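S-adenosyl-L-methionine methyl transferase (Ruegeria pomeroyi DSS-3, PDB 3IHT) binds S-adenosylmethionine in a Rossmann-like domain and probably transfers its methyl group to a substrate that is not established. Local coordinates at residues G64-S76 and A85-T99. Numbering follows the deposited sequence. Where two conformers were deposited one is given.
Sequences GREIYVFERAVAS and AQLILGDIRETLPAT. With SAM (S-adenosylmethionine), chain C.
F70 of strand 67-71 packs against I88 of edge strand 87-89: I88 CD1 lies over one ring face, 3.9 Å from the centroid. T95 OG1 meets the ring edge, 3.6 Å from F70 CD2, and I92 CG2 touches F70 CB, seating the start of helix 92-103. Parallel pairing sets the register, V69 O accepting from I88 N at 2.8 Å. SAM binds where the strands end. E71, its CG anti to the backbone N (chi1 174°), turns its carboxylate to both ribose hydroxyls, with OE1 2.6 Å from SAM O3'. In one of two conformers, the R72 guanidinium lays a face over the adenine's N7/C8 side, SAM N7 3.4 Å above its plane. I92 N donates to SAM N1 at 3.0 Å, and D91 OD1 accepts from SAM N6 (3.1 Å). Behind these, R93, in one of two conformers, grips D91 side-on, NH2 2.6 Å from D91 OD2; D91, at the N-cap, also accepts from R93 N through OD1. With an alanine in place of D91, SAM N6, R93 N and the R93 guanidinium would probably lose their carboxylate acceptor. A carboxylate on both ribose hydroxyls and bonds to N1 and N6 are consistent with adenosine recognition, as in other Rossmann-fold methyltransferases.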
loop_
_atom_site.group_PDB
_atom_site.type_symbol
_atom_site.label_atom_id
_atom_site.label_comp_id
_atom_site.label_asym_id
_atom_site.label_seq_id
_atom_site.Cartn_x
_atom_site.Cartn_y
_atom_site.Cartn_z
ATOM N N GLY A 64 -24.698 -8.498 8.230
ATOM C CA GLY A 64 -25.778 -8.103 9.143
ATOM C C GLY A 64 -25.613 -6.805 9.933
ATOM O O GLY A 64 -26.323 -6.589 10.939
ATOM N N ARG A 65 -24.679 -5.963 9.488
ATOM C CA ARG A 65 -24.452 -4.622 10.034
ATOM C C ARG A 65 -24.203 -3.668 8.878
ATOM O O ARG A 65 -23.659 -4.062 7.843
ATOM C CB ARG A 65 -23.225 -4.616 10.946
ATOM C CG ARG A 65 -23.461 -5.261 12.278
ATOM C CD ARG A 65 -22.188 -5.216 13.131
ATOM N NE ARG A 65 -21.351 -6.401 12.927
ATOM C CZ ARG A 65 -20.170 -6.567 13.496
ATOM N NH1 ARG A 65 -19.663 -5.606 14.244
ATOM N NH2 ARG A 65 -19.485 -7.699 13.306
ATOM N N GLU A 66 -24.605 -2.421 9.071
ATOM C CA GLU A 66 -24.370 -1.336 8.119
ATOM C C GLU A 66 -22.942 -0.856 8.292
ATOM O O GLU A 66 -22.384 -0.975 9.400
ATOM C CB GLU A 66 -25.335 -0.152 8.371
ATOM C CG GLU A 66 -26.817 -0.511 8.425
ATOM C CD GLU A 66 -27.758 0.694 8.242
ATOM O OE1 GLU A 66 -27.785 1.593 9.111
ATOM O OE2 GLU A 66 -28.506 0.715 7.234
ATOM N N ILE A 67 -22.360 -0.308 7.231
ATOM C CA ILE A 67 -21.031 0.335 7.323
ATOM C C ILE A 67 -21.219 1.806 6.909
ATOM O O ILE A 67 -21.672 2.072 5.793
ATOM C CB ILE A 67 -19.953 -0.299 6.444
ATOM C CG1 ILE A 67 -19.783 -1.805 6.725
ATOM C CG2 ILE A 67 -18.587 0.499 6.619
ATOM C CD1 ILE A 67 -19.110 -2.602 5.567
ATOM N N TYR A 68 -20.941 2.749 7.813
ATOM C CA TYR A 68 -20.908 4.177 7.482
ATOM C C TYR A 68 -19.462 4.634 7.309
ATOM O O TYR A 68 -18.558 4.266 8.107
ATOM C CB TYR A 68 -21.582 5.027 8.545
ATOM C CG TYR A 68 -23.055 4.860 8.610
ATOM C CD1 TYR A 68 -23.600 3.793 9.304
ATOM C CD2 TYR A 68 -23.917 5.722 7.926
ATOM C CE1 TYR A 68 -24.977 3.611 9.349
ATOM C CE2 TYR A 68 -25.290 5.518 7.941
ATOM C CZ TYR A 68 -25.795 4.463 8.667
ATOM O OH TYR A 68 -27.146 4.221 8.739
ATOM N N VAL A 69 -19.243 5.421 6.250
ATOM C CA VAL A 69 -17.939 5.911 5.864
ATOM C C VAL A 69 -17.855 7.402 6.107
ATOM O O VAL A 69 -18.703 8.156 5.641
ATOM C CB VAL A 69 -17.646 5.574 4.352
ATOM C CG1 VAL A 69 -16.340 6.186 3.912
ATOM C CG2 VAL A 69 -17.613 4.090 4.123
ATOM N N PHE A 70 -16.819 7.820 6.850
ATOM C CA PHE A 70 -16.563 9.226 7.190
ATOM C C PHE A 70 -15.397 9.693 6.325
ATOM O O PHE A 70 -14.319 9.082 6.331
ATOM C CB PHE A 70 -16.183 9.377 8.661
ATOM C CG PHE A 70 -17.290 9.049 9.632
ATOM C CD1 PHE A 70 -17.741 7.740 9.790
ATOM C CD2 PHE A 70 -17.837 10.041 10.417
ATOM C CE1 PHE A 70 -18.721 7.426 10.705
ATOM C CE2 PHE A 70 -18.832 9.729 11.349
ATOM C CZ PHE A 70 -19.261 8.443 11.496
ATOM N N GLU A 71 -15.617 10.703 5.508
ATOM C CA GLU A 71 -14.576 11.153 4.581
ATOM C C GLU A 71 -14.833 12.621 4.218
ATOM O O GLU A 71 -15.982 13.070 4.138
ATOM C CB GLU A 71 -14.572 10.254 3.309
ATOM C CG GLU A 71 -13.669 10.667 2.211
ATOM C CD GLU A 71 -12.199 10.791 2.659
ATOM O OE1 GLU A 71 -11.600 9.770 3.035
ATOM O OE2 GLU A 71 -11.658 11.902 2.625
ATOM N N ARG A 72 -13.762 13.374 4.027
ATOM C CA ARG A 72 -13.862 14.779 3.681
ATOM C C ARG A 72 -13.948 14.958 2.169
ATOM O O ARG A 72 -14.618 15.872 1.708
ATOM C CB ARG A 72 -12.692 15.596 4.277
ATOM C CG ARG A 72 -11.323 15.302 3.704
ATOM C CD ARG A 72 -10.241 15.941 4.591
ATOM N NE ARG A 72 -8.951 15.283 4.480
ATOM C CZ ARG A 72 -7.922 15.529 5.286
ATOM N NH1 ARG A 72 -8.047 16.395 6.281
ATOM N NH2 ARG A 72 -6.776 14.890 5.109
ATOM N N ALA A 73 -13.304 14.071 1.404
ATOM C CA ALA A 73 -13.336 14.154 -0.054
ATOM C C ALA A 73 -13.302 12.757 -0.694
ATOM O O ALA A 73 -12.312 12.048 -0.548
ATOM C CB ALA A 73 -12.143 14.966 -0.517
ATOM N N VAL A 74 -14.374 12.360 -1.370
ATOM C CA VAL A 74 -14.438 11.001 -1.909
ATOM C C VAL A 74 -13.600 10.892 -3.193
ATOM O O VAL A 74 -13.860 11.587 -4.190
ATOM C CB VAL A 74 -15.875 10.564 -2.158
ATOM C CG1 VAL A 74 -15.957 9.253 -2.958
ATOM C CG2 VAL A 74 -16.639 10.493 -0.784
ATOM N N ALA A 75 -12.636 9.993 -3.179
ATOM C CA ALA A 75 -11.806 9.735 -4.349
ATOM C C ALA A 75 -11.459 8.254 -4.369
ATOM O O ALA A 75 -10.332 7.855 -4.677
ATOM C CB ALA A 75 -10.533 10.597 -4.270
ATOM N N SER A 76 -12.435 7.423 -4.023
ATOM C CA SER A 76 -12.235 5.984 -3.970
ATOM C C SER A 76 -12.195 5.324 -5.347
ATOM O O SER A 76 -12.782 5.814 -6.311
ATOM C CB SER A 76 -13.379 5.326 -3.157
ATOM O OG SER A 76 -14.640 5.918 -3.489
ATOM N N ALA A 85 -26.183 7.230 1.134
ATOM C CA ALA A 85 -26.912 7.127 2.413
ATOM C C ALA A 85 -25.986 6.718 3.564
ATOM O O ALA A 85 -26.264 7.055 4.699
ATOM C CB ALA A 85 -28.109 6.140 2.310
ATOM N N GLN A 86 -24.889 6.058 3.235
ATOM C CA GLN A 86 -23.907 5.583 4.209
ATOM C C GLN A 86 -22.632 6.404 4.224
ATOM O O GLN A 86 -21.666 6.034 4.889
ATOM C CB GLN A 86 -23.616 4.110 4.005
ATOM C CG GLN A 86 -24.657 3.202 4.724
ATOM C CD GLN A 86 -25.908 3.140 3.959
ATOM O OE1 GLN A 86 -25.886 2.820 2.780
ATOM N NE2 GLN A 86 -27.022 3.475 4.599
ATOM N N LEU A 87 -22.641 7.530 3.516
ATOM C CA LEU A 87 -21.526 8.458 3.537
ATOM C C LEU A 87 -21.837 9.601 4.496
ATOM O O LEU A 87 -22.894 10.208 4.416
ATOM C CB LEU A 87 -21.300 8.982 2.137
ATOM C CG LEU A 87 -20.278 10.074 1.962
ATOM C CD1 LEU A 87 -18.848 9.583 2.372
ATOM C CD2 LEU A 87 -20.333 10.586 0.498
ATOM N N ILE A 88 -20.898 9.863 5.393
ATOM C CA ILE A 88 -20.942 10.995 6.307
ATOM C C ILE A 88 -19.817 11.907 5.892
ATOM O O ILE A 88 -18.626 11.706 6.236
ATOM C CB ILE A 88 -20.845 10.520 7.777
ATOM C CG1 ILE A 88 -22.070 9.664 8.095
ATOM C CG2 ILE A 88 -20.794 11.771 8.755
ATOM C CD1 ILE A 88 -22.036 8.878 9.406
ATOM N N LEU A 89 -20.183 12.905 5.112
ATOM C CA LEU A 89 -19.211 13.737 4.432
ATOM C C LEU A 89 -18.834 14.953 5.273
ATOM O O LEU A 89 -19.702 15.659 5.804
ATOM C CB LEU A 89 -19.773 14.180 3.071
ATOM C CG LEU A 89 -18.848 15.007 2.181
ATOM C CD1 LEU A 89 -17.814 14.142 1.532
ATOM C CD2 LEU A 89 -19.674 15.763 1.116
ATOM N N GLY A 90 -17.539 15.195 5.369
ATOM C CA GLY A 90 -17.016 16.365 6.057
ATOM C C GLY A 90 -15.828 15.986 6.931
ATOM O O GLY A 90 -15.301 14.876 6.883
ATOM N N ASP A 91 -15.416 16.941 7.716
ATOM C CA ASP A 91 -14.284 16.750 8.600
ATOM C C ASP A 91 -14.787 16.054 9.851
ATOM O O ASP A 91 -15.715 16.553 10.490
ATOM C CB ASP A 91 -13.715 18.111 8.957
ATOM C CG ASP A 91 -12.359 18.000 9.636
ATOM O OD1 ASP A 91 -12.227 17.256 10.624
ATOM O OD2 ASP A 91 -11.397 18.620 9.134
ATOM N N ILE A 92 -14.155 14.937 10.211
ATOM C CA ILE A 92 -14.612 14.158 11.356
ATOM C C ILE A 92 -14.606 14.937 12.664
ATOM O O ILE A 92 -15.313 14.581 13.588
ATOM C CB ILE A 92 -13.893 12.809 11.535
ATOM C CG1 ILE A 92 -12.408 12.996 11.786
ATOM C CG2 ILE A 92 -14.136 11.898 10.303
ATOM C CD1 ILE A 92 -11.699 11.664 12.136
ATOM N N ARG A 93 -13.862 16.034 12.728
ATOM C CA ARG A 93 -13.876 16.831 13.947
ATOM C C ARG A 93 -15.258 17.468 14.175
ATOM O O ARG A 93 -15.653 17.712 15.332
ATOM C CB ARG A 93 -12.709 17.848 13.932
ATOM C CG ARG A 93 -11.339 17.139 14.045
ATOM C CD ARG A 93 -10.125 18.005 13.650
ATOM N NE ARG A 93 -10.163 18.464 12.261
ATOM C CZ ARG A 93 -9.270 19.291 11.720
ATOM N NH1 ARG A 93 -8.225 19.709 12.438
ATOM N NH2 ARG A 93 -9.392 19.674 10.447
ATOM N N GLU A 94 -16.007 17.711 13.093
ATOM C CA GLU A 94 -17.384 18.147 13.195
ATOM C C GLU A 94 -18.389 17.006 13.026
ATOM O O GLU A 94 -19.400 16.968 13.713
ATOM C CB GLU A 94 -17.701 19.228 12.155
ATOM C CG GLU A 94 -17.108 20.598 12.490
ATOM C CD GLU A 94 -15.619 20.670 12.185
ATOM O OE1 GLU A 94 -15.240 20.420 11.004
ATOM O OE2 GLU A 94 -14.830 20.978 13.120
ATOM N N THR A 95 -18.127 16.089 12.102
ATOM C CA THR A 95 -19.112 15.050 11.801
ATOM C C THR A 95 -19.236 13.956 12.871
ATOM O O THR A 95 -20.304 13.387 13.020
ATOM C CB THR A 95 -18.897 14.391 10.425
ATOM O OG1 THR A 95 -17.700 13.610 10.440
ATOM C CG2 THR A 95 -18.877 15.428 9.292
ATOM N N LEU A 96 -18.185 13.666 13.617
ATOM C CA LEU A 96 -18.328 12.722 14.732
ATOM C C LEU A 96 -19.335 13.231 15.784
ATOM O O LEU A 96 -20.295 12.520 16.110
ATOM C CB LEU A 96 -16.980 12.291 15.329
ATOM C CG LEU A 96 -16.243 11.195 14.541
ATOM C CD1 LEU A 96 -14.812 11.005 15.008
ATOM C CD2 LEU A 96 -17.013 9.837 14.679
ATOM N N PRO A 97 -19.169 14.473 16.278
ATOM C CA PRO A 97 -20.167 14.954 17.235
ATOM C C PRO A 97 -21.582 15.021 16.648
ATOM O O PRO A 97 -22.548 14.694 17.313
ATOM C CB PRO A 97 -19.673 16.358 17.587
ATOM C CG PRO A 97 -18.240 16.328 17.358
ATOM C CD PRO A 97 -17.984 15.340 16.232
ATOM N N ALA A 98 -21.702 15.409 15.391
ATOM C CA ALA A 98 -23.019 15.437 14.719
ATOM C C ALA A 98 -23.660 14.027 14.651
ATOM O O ALA A 98 -24.891 13.842 14.877
ATOM C CB ALA A 98 -22.902 16.036 13.321
ATOM N N THR A 99 -22.832 13.041 14.337
ATOM C CA THR A 99 -23.284 11.669 14.228
ATOM C C THR A 99 -23.680 11.122 15.603
ATOM O O THR A 99 -24.613 10.333 15.711
ATOM C CB THR A 99 -22.214 10.787 13.543
ATOM O OG1 THR A 99 -21.944 11.344 12.241
ATOM C CG2 THR A 99 -22.710 9.342 13.418
HETATM N N SAM C . -7.995 2.825 4.836
HETATM C CA SAM C . -7.990 3.351 3.429
HETATM C C SAM C . -7.782 2.212 2.403
HETATM O O SAM C . -7.690 2.437 1.172
HETATM O OXT SAM C . -7.593 1.045 2.824
HETATM C CB SAM C . -6.979 4.499 3.237
HETATM C CG SAM C . -7.348 5.821 3.947
HETATM S SD SAM C . -6.175 7.205 3.591
HETATM C CE SAM C . -4.699 6.511 4.403
HETATM C "C5'" SAM C . -6.785 8.432 4.827
HETATM C "C4'" SAM C . -8.137 9.061 4.521
HETATM O "O4'" SAM C . -8.585 9.767 5.698
HETATM C "C3'" SAM C . -8.121 10.079 3.375
HETATM O "O3'" SAM C . -9.097 9.781 2.376
HETATM C "C2'" SAM C . -8.364 11.426 4.050
HETATM O "O2'" SAM C . -9.033 12.444 3.282
HETATM C "C1'" SAM C . -9.165 10.998 5.270
HETATM N N9 SAM C . -9.121 12.006 6.361
HETATM C C8 SAM C . -7.998 12.439 7.042
HETATM N N7 SAM C . -8.377 13.350 7.975
HETATM C C5 SAM C . -9.720 13.516 7.896
HETATM C C6 SAM C . -10.606 14.313 8.622
HETATM N N6 SAM C . -10.175 15.160 9.586
HETATM N N1 SAM C . -11.951 14.211 8.312
HETATM C C2 SAM C . -12.434 13.388 7.316
HETATM N N3 SAM C . -11.538 12.607 6.585
HETATM C C4 SAM C . -10.211 12.668 6.889
#